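Local structure of diaminopimelate decarboxylase (Psychromonas ingrahamii, 4XG1) at residues 9-21 and 392-404. The protein probably catalyses the decarboxylation of meso-diaminopimelate to L-lysine, the last step of lysine biosynthesis, as a homodimeric enzyme that uses pyridoxal 5'-phosphate. Numbering follows the deposited sequence.
Sequences DGRLFVEGLPVEQ and EILVDGEKAFIVR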
loop_
_atom_site.group_PDB
_atom_site.type_symbol
_atom_site.label_atom_id
_atom_site.label_comp_id
_atom_site.label_asym_id
_atom_site.label_seq_id
_atom_site.Cartn_x
_atom_site.Cartn_y
_atom_site.Cartn_z
ATOM N N ASP B 9 -1.074 -33.645 17.856
ATOM C CA ASP B 9 0.098 -32.959 18.396
ATOM C C ASP B 9 -0.176 -31.602 19.107
ATOM O O ASP B 9 0.410 -31.324 20.148
ATOM C CB ASP B 9 1.076 -32.731 17.239
ATOM C CG ASP B 9 2.496 -32.517 17.703
ATOM O OD1 ASP B 9 2.706 -32.035 18.841
ATOM O OD2 ASP B 9 3.406 -32.842 16.907
ATOM N N GLY B 10 -1.049 -30.768 18.528
ATOM C CA GLY B 10 -1.298 -29.375 18.987
ATOM C C GLY B 10 -0.705 -28.315 18.040
ATOM O O GLY B 10 -1.043 -27.132 18.106
ATOM N N ARG B 11 0.180 -28.762 17.153
ATOM C CA ARG B 11 0.980 -27.892 16.326
ATOM C C ARG B 11 0.258 -27.653 15.020
ATOM O O ARG B 11 -0.390 -28.564 14.508
ATOM C CB ARG B 11 2.307 -28.555 15.985
ATOM C CG ARG B 11 3.277 -28.762 17.145
ATOM C CD ARG B 11 4.623 -29.282 16.627
ATOM N NE ARG B 11 4.498 -30.572 15.918
ATOM C CZ ARG B 11 5.398 -31.094 15.079
ATOM N NH1 ARG B 11 6.532 -30.457 14.807
ATOM N NH2 ARG B 11 5.159 -32.264 14.506
ATOM N N LEU B 12 0.398 -26.431 14.484
ATOM C CA LEU B 12 -0.255 -26.051 13.235
ATOM C C LEU B 12 0.542 -26.519 12.035
ATOM O O LEU B 12 1.750 -26.389 11.994
ATOM C CB LEU B 12 -0.472 -24.539 13.174
ATOM C CG LEU B 12 -1.231 -24.010 11.941
ATOM C CD1 LEU B 12 -2.706 -24.403 11.957
ATOM C CD2 LEU B 12 -1.089 -22.502 11.867
ATOM N N PHE B 13 -0.152 -27.084 11.063
ATOM C CA PHE B 13 0.497 -27.671 9.918
ATOM C C PHE B 13 -0.059 -27.045 8.688
ATOM O O PHE B 13 -1.188 -26.592 8.668
ATOM C CB PHE B 13 0.187 -29.171 9.817
ATOM C CG PHE B 13 1.275 -30.069 10.365
ATOM C CD1 PHE B 13 1.717 -29.931 11.688
ATOM C CD2 PHE B 13 1.846 -31.058 9.563
ATOM C CE1 PHE B 13 2.711 -30.756 12.190
ATOM C CE2 PHE B 13 2.849 -31.871 10.062
ATOM C CZ PHE B 13 3.272 -31.730 11.373
ATOM N N VAL B 14 0.754 -27.039 7.655
ATOM C CA VAL B 14 0.347 -26.572 6.383
ATOM C C VAL B 14 0.640 -27.732 5.480
ATOM O O VAL B 14 1.795 -28.095 5.294
ATOM C CB VAL B 14 1.087 -25.267 5.920
ATOM C CG1 VAL B 14 2.578 -25.304 6.222
ATOM C CG2 VAL B 14 0.826 -25.016 4.429
ATOM N N GLU B 15 -0.423 -28.315 4.933
ATOM C CA GLU B 15 -0.330 -29.599 4.253
ATOM C C GLU B 15 0.525 -30.519 5.159
ATOM O O GLU B 15 0.260 -30.606 6.369
ATOM C CB GLU B 15 0.200 -29.398 2.841
ATOM C CG GLU B 15 -0.725 -28.497 2.033
ATOM C CD GLU B 15 -0.390 -28.402 0.556
ATOM O OE1 GLU B 15 0.382 -29.264 0.052
ATOM O OE2 GLU B 15 -0.889 -27.458 -0.104
ATOM N N GLY B 16 1.588 -31.105 4.636
ATOM C CA GLY B 16 2.392 -32.029 5.413
ATOM C C GLY B 16 3.426 -31.439 6.360
ATOM O O GLY B 16 4.092 -32.182 7.066
ATOM N N LEU B 17 3.556 -30.116 6.417
ATOM C CA LEU B 17 4.644 -29.521 7.168
ATOM C C LEU B 17 4.173 -28.706 8.357
ATOM O O LEU B 17 3.176 -27.965 8.284
ATOM C CB LEU B 17 5.472 -28.648 6.258
ATOM C CG LEU B 17 6.388 -29.326 5.245
ATOM C CD1 LEU B 17 7.040 -28.243 4.388
ATOM C CD2 LEU B 17 7.467 -30.174 5.918
ATOM N N PRO B 18 4.870 -28.840 9.471
ATOM C CA PRO B 18 4.641 -27.888 10.539
ATOM C C PRO B 18 5.026 -26.460 10.089
ATOM O O PRO B 18 6.059 -26.265 9.462
ATOM C CB PRO B 18 5.572 -28.357 11.676
ATOM C CG PRO B 18 6.314 -29.531 11.158
ATOM C CD PRO B 18 6.031 -29.701 9.701
ATOM N N VAL B 19 4.204 -25.491 10.454
ATOM C CA VAL B 19 4.451 -24.125 10.089
ATOM C C VAL B 19 5.723 -23.650 10.765
ATOM O O VAL B 19 6.507 -22.983 10.153
ATOM C CB VAL B 19 3.237 -23.252 10.437
ATOM C CG1 VAL B 19 3.564 -21.775 10.325
ATOM C CG2 VAL B 19 2.066 -23.608 9.527
ATOM N N GLU B 20 5.952 -24.031 12.012
ATOM C CA GLU B 20 7.160 -23.614 12.725
ATOM C C GLU B 20 8.420 -23.998 11.953
ATOM O O GLU B 20 9.437 -23.335 12.059
ATOM C CB GLU B 20 7.207 -24.216 14.130
ATOM C CG GLU B 20 7.618 -25.684 14.202
ATOM C CD GLU B 20 7.516 -26.273 15.610
ATOM O OE1 GLU B 20 7.325 -27.503 15.739
ATOM O OE2 GLU B 20 7.626 -25.511 16.599
ATOM N N GLN B 21 8.350 -25.085 11.200
ATOM C CA GLN B 21 9.501 -25.600 10.489
ATOM C C GLN B 21 9.882 -24.697 9.349
ATOM O O GLN B 21 11.068 -24.426 9.132
ATOM C CB GLN B 21 9.206 -26.994 9.938
ATOM C CG GLN B 21 10.401 -27.704 9.331
ATOM C CD GLN B 21 10.115 -29.184 9.108
ATOM O OE1 GLN B 21 9.897 -29.946 10.076
ATOM N NE2 GLN B 21 10.125 -29.608 7.849
ATOM N N GLU B 392 7.910 -15.082 0.642
ATOM C CA GLU B 392 6.719 -15.829 0.357
ATOM C C GLU B 392 7.134 -17.245 0.024
ATOM O O GLU B 392 8.045 -17.472 -0.767
ATOM C CB GLU B 392 5.966 -15.214 -0.820
ATOM C CG GLU B 392 5.316 -13.895 -0.515
ATOM C CD GLU B 392 4.812 -13.196 -1.738
ATOM O OE1 GLU B 392 5.456 -12.230 -2.174
ATOM O OE2 GLU B 392 3.767 -13.595 -2.295
ATOM N N ILE B 393 6.411 -18.195 0.631
ATOM C CA ILE B 393 6.731 -19.606 0.591
ATOM C C ILE B 393 5.553 -20.417 0.152
ATOM O O ILE B 393 4.442 -20.243 0.647
ATOM C CB ILE B 393 7.085 -20.081 1.982
ATOM C CG1 ILE B 393 8.296 -19.320 2.469
ATOM C CG2 ILE B 393 7.433 -21.576 1.992
ATOM C CD1 ILE B 393 8.525 -19.497 3.953
ATOM N N LEU B 394 5.798 -21.338 -0.756
ATOM C CA LEU B 394 4.759 -22.217 -1.261
ATOM C C LEU B 394 5.017 -23.638 -0.788
ATOM O O LEU B 394 6.070 -24.211 -1.096
ATOM C CB LEU B 394 4.750 -22.196 -2.795
ATOM C CG LEU B 394 3.580 -22.946 -3.441
ATOM C CD1 LEU B 394 2.219 -22.545 -2.876
ATOM C CD2 LEU B 394 3.581 -22.686 -4.921
ATOM N N VAL B 395 4.049 -24.191 -0.074
ATOM C CA VAL B 395 4.143 -25.534 0.429
ATOM C C VAL B 395 3.414 -26.538 -0.453
ATOM O O VAL B 395 2.273 -26.325 -0.875
ATOM C CB VAL B 395 3.585 -25.659 1.825
ATOM C CG1 VAL B 395 3.620 -27.118 2.268
ATOM C CG2 VAL B 395 4.409 -24.825 2.781
ATOM N N ASP B 396 4.122 -27.631 -0.755
ATOM C CA ASP B 396 3.589 -28.728 -1.546
ATOM C C ASP B 396 3.843 -30.045 -0.810
ATOM O O ASP B 396 4.980 -30.523 -0.727
ATOM C CB ASP B 396 4.251 -28.761 -2.908
ATOM C CG ASP B 396 3.602 -29.750 -3.811
ATOM O OD1 ASP B 396 2.718 -30.497 -3.285
ATOM O OD2 ASP B 396 3.931 -29.753 -5.040
ATOM N N GLY B 397 2.789 -30.610 -0.257
ATOM C CA GLY B 397 2.907 -31.829 0.507
ATOM C C GLY B 397 3.856 -31.679 1.662
ATOM O O GLY B 397 3.525 -31.084 2.678
ATOM N N GLU B 398 5.062 -32.198 1.483
ATOM C CA GLU B 398 6.101 -32.117 2.511
ATOM C C GLU B 398 7.288 -31.265 2.071
ATOM O O GLU B 398 8.307 -31.232 2.755
ATOM C CB GLU B 398 6.561 -33.526 2.911
ATOM C CG GLU B 398 6.210 -33.879 4.350
ATOM C CD GLU B 398 6.685 -35.255 4.794
ATOM O OE1 GLU B 398 6.314 -36.243 4.111
ATOM O OE2 GLU B 398 7.386 -35.337 5.846
ATOM N N LYS B 399 7.142 -30.591 0.938
ATOM C CA LYS B 399 8.165 -29.704 0.403
ATOM C C LYS B 399 7.740 -28.231 0.410
ATOM O O LYS B 399 6.614 -27.903 0.035
ATOM C CB LYS B 399 8.489 -30.116 -1.010
ATOM C CG LYS B 399 9.308 -31.391 -1.038
ATOM C CD LYS B 399 9.394 -31.981 -2.427
ATOM C CE LYS B 399 8.100 -31.731 -3.192
ATOM N NZ LYS B 399 8.044 -32.411 -4.506
ATOM N N ALA B 400 8.652 -27.380 0.879
ATOM C CA ALA B 400 8.462 -25.924 0.945
ATOM C C ALA B 400 9.388 -25.248 -0.031
ATOM O O ALA B 400 10.575 -25.487 -0.009
ATOM C CB ALA B 400 8.765 -25.432 2.340
ATOM N N PHE B 401 8.843 -24.433 -0.917
ATOM C CA PHE B 401 9.669 -23.685 -1.833
ATOM C C PHE B 401 9.522 -22.169 -1.658
ATOM O O PHE B 401 8.433 -21.626 -1.371
ATOM C CB PHE B 401 9.403 -24.169 -3.229
ATOM C CG PHE B 401 10.441 -23.757 -4.225
ATOM C CD1 PHE B 401 11.580 -24.532 -4.417
ATOM C CD2 PHE B 401 10.283 -22.601 -5.012
ATOM C CE1 PHE B 401 12.533 -24.155 -5.361
ATOM C CE2 PHE B 401 11.226 -22.242 -5.966
ATOM C CZ PHE B 401 12.349 -23.011 -6.129
ATOM N N ILE B 402 10.657 -21.481 -1.659
ATOM C CA ILE B 402 10.665 -20.035 -1.547
ATOM C C ILE B 402 10.293 -19.520 -2.894
ATOM O O ILE B 402 11.092 -19.638 -3.832
ATOM C CB ILE B 402 12.035 -19.483 -1.135
ATOM C CG1 ILE B 402 12.354 -19.890 0.311
ATOM C CG2 ILE B 402 12.007 -17.969 -1.215
ATOM C CD1 ILE B 402 13.754 -19.552 0.786
ATOM N N VAL B 403 9.097 -18.937 -3.004
ATOM C CA VAL B 403 8.605 -18.415 -4.277
ATOM C C VAL B 403 8.739 -16.893 -4.376
ATOM O O VAL B 403 8.553 -16.307 -5.429
ATOM C CB VAL B 403 7.146 -18.849 -4.537
ATOM C CG1 VAL B 403 7.092 -20.354 -4.781
ATOM C CG2 VAL B 403 6.202 -18.467 -3.398
ATOM N N ARG B 404 9.043 -16.247 -3.271
ATOM C CA ARG B 404 9.587 -14.894 -3.335
ATOM C C ARG B 404 10.540 -14.623 -2.188
ATOM O O ARG B 404 10.178 -14.689 -1.015
ATOM C CB ARG B 404 8.490 -13.852 -3.352
ATOM C CG ARG B 404 9.046 -12.447 -3.322
ATOM C CD ARG B 404 8.134 -11.385 -3.922
ATOM N NE ARG B 404 8.782 -10.082 -3.757
ATOM C CZ ARG B 404 8.969 -9.165 -4.711
ATOM N NH1 ARG B 404 8.527 -9.303 -5.926
ATOM N NH2 ARG B 404 9.557 -8.058 -4.400
#
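Glu15 and Gly397 join the tips of two β-hairpins, each closed by a type II' turn, Val14 to Leu17 on one side and Asp396 to Lys399 on the other. The carboxylate of Glu15 reaches across to the second turn, where OE1 takes the N-H of Gly397 nearly along its own C-O direction (2.8 Å, 159° at the hydrogen). A return bond runs from Gly16 N to Gly397 O (2.8 Å); it is more bent, 133°, and the donor is tilted from the carbonyl plane. Gly397 is thus gripped through both its N-H and its C=O. Glu15 has CG anti to the carbonyl carbon (chi1 -60°) and its chain extended beyond. Its OE2 accepts from Ser34 OG and Ala36 N, where strand 30-34 passes into helix 35-49; the carboxylate thus links that junction to the second turn. Asp396 OD1 lies 4.3 Å from Glu15 OE1; the salt bridge of Asp396 OD2 with Arg35 probably eases this proximity of like charges.

Next to the polar bonds, Val14 and Val395 meet tip to tip, CG2 of Val14 lying 3.8 Å from CB of Val395. Leu17 branches against the second hairpin: its CD2 stands 3.4 Å from Glu398 O, while CD1 touches Ala400 CB at 3.9 Å and, more loosely, Val395 CG1. The CG methylene of Glu398 rests against Gly16 O.

The first hairpin belongs to the small N-terminal antiparallel sheet, the second to the mixed β-sheet that accompanies the TIM barrel in this decarboxylase family. Val22 of helix 19-26 packs on both Leu17 and Ala400, and Ile32 of the neighbouring strand 30-34, parallel to strand 391-396, packs against Val395.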